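Local coordinates for K Homology domain-containing protein (PDB 2E3U), which probably binds RNA through its two KH domains, as a Dim2p-type factor in pre-ribosomal RNA processing, at residues Gly195-Tyr198 with Arg199-Arg203. Sequence-based numbering, arbitrary orientation.
Sequences GSVY and RYLER
V197 and L201, one turn apart on the last modelled helix, 194-203, run alongside each other on one flank of it, V197 CG1 meeting L201 CD1 at 3.9 Å. V197 CG1 stands anti to its backbone N (chi1 173°), on the side from which the L201 methyl approaches. That methyl also lies near the plane of the Y198 ring, at its edge, 4.5 Å from Y198 CD2, a looser apolar contact. Helix 175-189 meets V197 through A184 and K187, Y200 through T183 and L201 through I180, while I153 and M157 of helix 149-158 touch Y198 and L201 respectively.

Backbone hydrogen bonds run i to i+4: R199 N to G195 O, Y200 N to S196 O, L201 N to V197 O and E202 N to Y198 O span 2.9 to 3.0 Å, Y200 N giving the straightest (172°).

Among the polar side chains, R199 runs extended from CG to NE back along the preceding turn; G195 O lies at the guanidinium edge, 3.7 Å from R199 NH1. S196 OG is hydrogen-bonded to P193 O, just before the segment.

The chemistry thus divides this amphipathic helix: V197, Y200 and L201 pack on helix 175-189, and Y198 and L201 on helix 149-158, whereas R199 and E202 are exposed, though E202 still touches M157.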
# COMPACT_ATOMS: atom_id res chain seq x y z
N GLY A 195 7.33 -20.65 -13.13
CA GLY A 195 7.36 -20.58 -14.58
C GLY A 195 6.04 -20.16 -15.17
O GLY A 195 6.01 -19.33 -16.08
N SER A 196 4.95 -20.74 -14.67
CA SER A 196 3.63 -20.31 -15.12
C SER A 196 3.37 -18.82 -14.78
O SER A 196 2.84 -18.08 -15.62
CB SER A 196 2.54 -21.21 -14.57
OG SER A 196 2.44 -21.06 -13.18
N VAL A 197 3.74 -18.39 -13.58
CA VAL A 197 3.47 -17.01 -13.17
C VAL A 197 4.33 -16.05 -13.97
O VAL A 197 3.84 -15.02 -14.42
CB VAL A 197 3.63 -16.80 -11.62
CG1 VAL A 197 3.50 -15.32 -11.26
CG2 VAL A 197 2.60 -17.62 -10.88
N TYR A 198 5.59 -16.40 -14.16
CA TYR A 198 6.51 -15.57 -14.92
C TYR A 198 6.13 -15.46 -16.42
O TYR A 198 6.29 -14.39 -17.04
CB TYR A 198 7.96 -16.07 -14.76
CG TYR A 198 8.53 -16.03 -13.35
CD1 TYR A 198 9.58 -16.90 -12.97
CD2 TYR A 198 8.06 -15.14 -12.39
CE1 TYR A 198 10.12 -16.88 -11.68
CE2 TYR A 198 8.60 -15.09 -11.10
CZ TYR A 198 9.64 -15.96 -10.75
OH TYR A 198 10.18 -15.90 -9.44
N ARG A 199 5.62 -16.55 -16.99
CA ARG A 199 5.12 -16.52 -18.35
C ARG A 199 3.84 -15.67 -18.46
O ARG A 199 3.73 -14.86 -19.36
CB ARG A 199 4.94 -17.93 -18.91
CG ARG A 199 6.25 -18.55 -19.46
CD ARG A 199 6.18 -20.06 -19.45
NE ARG A 199 7.28 -20.79 -20.09
CZ ARG A 199 8.37 -21.22 -19.46
NH1 ARG A 199 8.55 -20.94 -18.18
NH2 ARG A 199 9.30 -21.92 -20.10
N TYR A 200 2.89 -15.84 -17.54
CA TYR A 200 1.74 -14.93 -17.41
C TYR A 200 2.12 -13.45 -17.34
O TYR A 200 1.51 -12.61 -18.02
CB TYR A 200 0.84 -15.30 -16.19
CG TYR A 200 -0.11 -14.16 -15.81
CD1 TYR A 200 -1.34 -14.01 -16.45
CD2 TYR A 200 0.24 -13.24 -14.83
CE1 TYR A 200 -2.21 -12.97 -16.12
CE2 TYR A 200 -0.60 -12.18 -14.50
CZ TYR A 200 -1.82 -12.05 -15.14
OH TYR A 200 -2.65 -10.98 -14.81
N LEU A 201 3.13 -13.12 -16.52
CA LEU A 201 3.60 -11.75 -16.40
C LEU A 201 4.28 -11.23 -17.67
O LEU A 201 4.13 -10.04 -18.00
CB LEU A 201 4.52 -11.56 -15.18
CG LEU A 201 3.89 -11.61 -13.80
CD1 LEU A 201 4.93 -11.97 -12.74
CD2 LEU A 201 3.13 -10.31 -13.41
N GLU A 202 5.01 -12.09 -18.38
CA GLU A 202 5.60 -11.69 -19.66
C GLU A 202 4.52 -11.31 -20.66
O GLU A 202 4.63 -10.32 -21.37
CB GLU A 202 6.49 -12.78 -20.27
CG GLU A 202 7.99 -12.68 -19.95
CD GLU A 202 8.70 -11.48 -20.58
OE1 GLU A 202 8.20 -10.95 -21.61
OE2 GLU A 202 9.76 -11.06 -20.04
N ARG A 203 3.45 -12.10 -20.67
CA ARG A 203 2.33 -11.89 -21.57
C ARG A 203 1.60 -10.56 -21.30
O ARG A 203 1.07 -9.93 -22.22
CB ARG A 203 1.37 -13.09 -21.56
CG ARG A 203 1.61 -14.07 -22.70
CD ARG A 203 0.98 -15.48 -22.46
NE ARG A 203 -0.28 -15.40 -21.71
CZ ARG A 203 -0.55 -16.09 -20.60
NH1 ARG A 203 0.34 -16.95 -20.12
NH2 ARG A 203 -1.72 -15.94 -19.99